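Local coordinates for protease Do-like 1, chloroplastic (Arabidopsis thaliana, PDB 3QO6), which is a chloroplast serine protease of the HtrA (Deg) family, required at high temperature, that may degrade damaged proteins, at residues R80-L83 and T87-D90; T68-I73 and V94-D99. All coordinates share one frame; numbering follows the deposited sequence.

Both interactions belong to the serine protease domain and share strand 88-97, whose start takes part in interaction 1 and whose end takes part in interaction 2; their centres are 18 Å apart. Along the chain the order is 68-73, 80-83, 87-90, 94-99, so the hairpin of interaction 1 falls between the two halves of interaction 2. Strands 78-82 and 88-97 are neighbours in the six-stranded antiparallel barrel. Interaction 1 builds the hairpin of these two strands, away from the annotated sites, whereas interaction 2 brings the far end of strand 88-97 beside the helical turn that carries His71, a predicted member of the charge relay.

Interaction 1 (R80-L83 and T87-D90); sequences RVTL and TTFD
Strands 80-82 and 88-90 run antiparallel at 155°, their axes 4.6 Å apart, with Val81 and Phe89 as a hydrogen-bonded pair between the non-hydrogen-bonded pairs Arg80-Asp90 and Thr82-Thr88. Val81 and Phe89 exchange two backbone bonds, of which Phe89 N to Val81 O (2.8 Å) is nearly straight at 173° and the return bond from Val81 N is more bent. A third bond, Leu83 N to Thr87 O (3.2 Å), carries the pairing into the turn.

The side chains sort by face. Arg80, Thr82, Thr88 and Asp90 share the polar one. The Arg80 chain leaves with CG beside its backbone N and bends at its third torsion, which folds the guanidinium back over the partner strand. NH1 then forms a salt bridge to Asp90 OD2 at 3.0 Å, the guanidinium and carboxylate planes turned 55° apart. Over one guanidinium face lie Thr88 OG1, 3.5 Å from NH2, and the carbonyl O of Phe89. Replacing Arg80 by an alanine would probably leave the Asp90 carboxylate without its mate and Thr88 OG1 without the guanidinium face it lies over.

Val81 and Phe89 occupy the other face, where Val81 CG2 meets Phe89 CB at 4.2 Å. Beyond them Leu83 CD2 reaches Phe89 CE2 at 4.1 Å, the two side chains crossing at about a right angle. Branched Val81 suits a buried strand position.

Backbone bonds from Arg80 to Thr34 and from Thr82 to Tyr32 attach the hairpin to strand 30-40, which closes the barrel. The chemistry is thus two-sided: on one face Val81 and Leu83 pack against the barrel strands while the broad ring of Phe89 is covered by the loop of Ala109, Pro110 and Lys113; on the other, the arginine probably offsets the negative charge of Asp90 and nearby Asp78.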
# COMPACT_ATOMS: atom_id res chain seq x y z
N ARG B 80 -19.59 5.38 30.04
CA ARG B 80 -19.64 6.43 31.05
C ARG B 80 -19.79 7.79 30.39
O ARG B 80 -19.14 8.08 29.39
CB ARG B 80 -18.32 6.42 31.84
CG ARG B 80 -17.76 5.02 32.12
CD ARG B 80 -16.47 5.05 32.96
NE ARG B 80 -16.58 5.82 34.21
CZ ARG B 80 -17.63 5.80 35.03
NH1 ARG B 80 -18.69 5.05 34.73
NH2 ARG B 80 -17.63 6.53 36.15
N VAL B 81 -20.65 8.63 30.95
CA VAL B 81 -20.81 9.97 30.41
C VAL B 81 -20.12 10.98 31.34
O VAL B 81 -20.29 10.91 32.55
CB VAL B 81 -22.31 10.39 30.27
CG1 VAL B 81 -23.05 9.42 29.38
CG2 VAL B 81 -22.96 10.46 31.61
N THR B 82 -19.32 11.89 30.78
CA THR B 82 -18.68 12.91 31.59
C THR B 82 -19.45 14.20 31.35
O THR B 82 -19.72 14.56 30.21
CB THR B 82 -17.23 13.19 31.19
OG1 THR B 82 -16.46 12.00 31.27
CG2 THR B 82 -16.64 14.22 32.13
N LEU B 83 -19.79 14.89 32.42
CA LEU B 83 -20.54 16.12 32.27
C LEU B 83 -19.59 17.30 32.19
O LEU B 83 -18.38 17.15 32.38
CB LEU B 83 -21.53 16.27 33.43
CG LEU B 83 -22.93 15.70 33.18
CD1 LEU B 83 -22.84 14.34 32.50
CD2 LEU B 83 -23.67 15.58 34.49
N THR B 87 -17.34 15.69 36.18
CA THR B 87 -17.81 14.61 37.03
C THR B 87 -18.27 13.50 36.09
O THR B 87 -19.18 13.71 35.30
CB THR B 87 -18.99 15.08 37.91
OG1 THR B 87 -20.06 15.53 37.08
CG2 THR B 87 -18.55 16.22 38.84
N THR B 88 -17.64 12.33 36.14
CA THR B 88 -18.02 11.23 35.26
C THR B 88 -19.02 10.25 35.91
O THR B 88 -18.88 9.91 37.07
CB THR B 88 -16.77 10.44 34.77
OG1 THR B 88 -17.21 9.31 34.00
CG2 THR B 88 -15.88 9.97 35.95
N PHE B 89 -20.02 9.82 35.14
CA PHE B 89 -21.04 8.90 35.65
C PHE B 89 -21.17 7.63 34.82
O PHE B 89 -20.75 7.57 33.65
CB PHE B 89 -22.42 9.55 35.68
CG PHE B 89 -22.47 10.82 36.46
CD1 PHE B 89 -23.50 11.05 37.37
CD2 PHE B 89 -21.53 11.82 36.27
CE1 PHE B 89 -23.59 12.25 38.07
CE2 PHE B 89 -21.61 13.02 36.96
CZ PHE B 89 -22.64 13.23 37.86
N ASP B 90 -21.76 6.61 35.43
CA ASP B 90 -21.98 5.33 34.76
C ASP B 90 -23.34 5.48 34.10
O ASP B 90 -24.26 6.09 34.69
CB ASP B 90 -21.98 4.19 35.77
CG ASP B 90 -21.23 2.97 35.26
OD1 ASP B 90 -21.71 2.31 34.30
OD2 ASP B 90 -20.14 2.69 35.81

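Interaction 2 (T68-I73 and V94-D99); sequences TNYHVI and VGFDQD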
# COMPACT_ATOMS: atom_id res chain seq x y z
N THR B 68 -27.79 10.41 22.08
CA THR B 68 -26.58 10.26 21.31
C THR B 68 -26.86 9.42 20.09
O THR B 68 -27.99 9.06 19.81
CB THR B 68 -25.46 9.60 22.15
OG1 THR B 68 -24.21 9.78 21.49
CG2 THR B 68 -25.71 8.11 22.32
N ASN B 69 -25.80 9.12 19.35
CA ASN B 69 -25.93 8.30 18.17
C ASN B 69 -25.82 6.88 18.68
O ASN B 69 -25.02 6.56 19.58
CB ASN B 69 -24.77 8.56 17.18
CG ASN B 69 -25.05 9.72 16.23
OD1 ASN B 69 -24.13 10.46 15.85
ND2 ASN B 69 -26.30 9.88 15.82
N TYR B 70 -26.63 6.00 18.11
CA TYR B 70 -26.53 4.63 18.51
C TYR B 70 -25.14 4.10 18.17
O TYR B 70 -24.52 3.43 19.00
CB TYR B 70 -27.57 3.78 17.82
CG TYR B 70 -27.33 2.31 18.01
CD1 TYR B 70 -27.10 1.78 19.29
CD2 TYR B 70 -27.35 1.44 16.92
CE1 TYR B 70 -26.91 0.43 19.48
CE2 TYR B 70 -27.16 0.09 17.09
CZ TYR B 70 -26.94 -0.42 18.36
OH TYR B 70 -26.71 -1.77 18.50
N HIS B 71 -24.63 4.42 16.97
CA HIS B 71 -23.33 3.90 16.58
C HIS B 71 -22.19 4.22 17.55
O HIS B 71 -21.16 3.57 17.52
CB HIS B 71 -22.95 4.28 15.13
CG HIS B 71 -22.35 5.65 14.98
ND1 HIS B 71 -23.06 6.72 14.48
CD2 HIS B 71 -21.12 6.13 15.29
CE1 HIS B 71 -22.30 7.79 14.49
NE2 HIS B 71 -21.12 7.46 14.97
N VAL B 72 -22.40 5.20 18.41
CA VAL B 72 -21.40 5.60 19.41
C VAL B 72 -21.43 4.64 20.61
O VAL B 72 -20.43 4.42 21.28
CB VAL B 72 -21.71 7.03 19.92
CG1 VAL B 72 -20.93 7.35 21.18
CG2 VAL B 72 -21.41 8.05 18.84
N ILE B 73 -22.62 4.08 20.87
CA ILE B 73 -22.91 3.18 21.98
C ILE B 73 -22.65 1.72 21.63
O ILE B 73 -22.25 0.92 22.49
CB ILE B 73 -24.40 3.38 22.40
CG1 ILE B 73 -24.54 4.67 23.18
CG2 ILE B 73 -24.94 2.22 23.17
CD1 ILE B 73 -23.53 4.87 24.24
N VAL B 94 -30.98 3.20 28.07
CA VAL B 94 -32.45 3.19 28.07
C VAL B 94 -33.05 2.49 26.85
O VAL B 94 -34.05 1.79 26.96
CB VAL B 94 -33.01 4.63 28.10
CG1 VAL B 94 -34.52 4.61 27.93
CG2 VAL B 94 -32.59 5.34 29.39
N GLY B 95 -32.45 2.69 25.68
CA GLY B 95 -32.97 2.09 24.45
C GLY B 95 -32.42 2.73 23.18
O GLY B 95 -31.66 3.69 23.24
N PHE B 96 -32.82 2.23 22.02
CA PHE B 96 -32.27 2.78 20.80
C PHE B 96 -32.93 2.37 19.47
O PHE B 96 -33.51 1.29 19.34
CB PHE B 96 -30.79 2.44 20.76
CG PHE B 96 -30.50 0.97 20.66
CD1 PHE B 96 -30.64 0.29 19.45
CD2 PHE B 96 -30.12 0.24 21.80
CE1 PHE B 96 -30.40 -1.11 19.36
CE2 PHE B 96 -29.88 -1.15 21.73
CZ PHE B 96 -30.02 -1.82 20.51
N ASP B 97 -32.80 3.25 18.47
CA ASP B 97 -33.36 3.02 17.14
C ASP B 97 -32.22 2.95 16.14
O ASP B 97 -31.64 3.97 15.82
CB ASP B 97 -34.25 4.19 16.77
CG ASP B 97 -35.03 3.93 15.52
OD1 ASP B 97 -34.60 3.09 14.69
OD2 ASP B 97 -36.07 4.58 15.35
N GLN B 98 -31.91 1.76 15.63
CA GLN B 98 -30.80 1.61 14.69
C GLN B 98 -31.01 2.28 13.34
O GLN B 98 -30.06 2.70 12.69
CB GLN B 98 -30.51 0.15 14.41
CG GLN B 98 -29.84 -0.58 15.52
CD GLN B 98 -29.23 -1.87 15.01
OE1 GLN B 98 -29.83 -2.55 14.18
NE2 GLN B 98 -28.04 -2.23 15.52
N ASP B 99 -32.26 2.35 12.91
CA ASP B 99 -32.52 2.94 11.63
C ASP B 99 -32.21 4.40 11.56
O ASP B 99 -31.64 4.85 10.57
CB ASP B 99 -33.96 2.68 11.21
CG ASP B 99 -34.16 1.25 10.77
OD1 ASP B 99 -33.15 0.59 10.41
OD2 ASP B 99 -35.32 0.81 10.77
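Tyr70 and Phe96 lay their rings face to face in an offset stack, the planes only 6° from parallel and the centroids 4.2 Å apart. Phe96 CD1 sits over the centre of the tyrosine ring, Tyr70 CE1 over that of the phenylalanine, and Tyr70 CZ comes to 3.7 Å from Phe96 CE1. Two flat aromatic groups suit this place because they can pack broad faces between a strand and a helical turn whose nearest CA atoms are 6.5 Å apart.

Gln98 approaches the tyrosine differently. Its chain, extended beyond CG, runs past the ring, with CG 3.2 Å from Tyr70 CE2, and brings NE2 to the ring edge, 3.3 Å from Tyr70 OH; CG and NE2 both lie so close to CE2 that the exact setting of the amide is doubtful. The long glutamine thus reaches a ring that its own CB does not face.

Further out, with CG anti to the backbone N (chi1 169°), the Tyr70 ring is thrown across to strand 94-97, while its carbonyl accepts the bond from Ile73 N (2.7 Å) that fixes the turn. On the opposing strand, a classic beta bulge sets two residues, Val94 and Gly95, against the single Val104 of the next strand; at the backbone angles of Gly95 a CB would jam against the carbonyl O of Val94. Next along the strand, Asp97 turns its side chain away from the tyrosine and forms a salt bridge with Arg232.

Asp101 links this packing to the probable catalytic site: its backbone bonds to that of Tyr70, its carbonyl O accepts from Asn69 ND2, and its OD2 receives His71 ND1. Such a histidine on a short helical turn after a barrel strand, paired with an aspartate and facing Ser180, is the hallmark of the chymotrypsin-like catalytic triad predicted here.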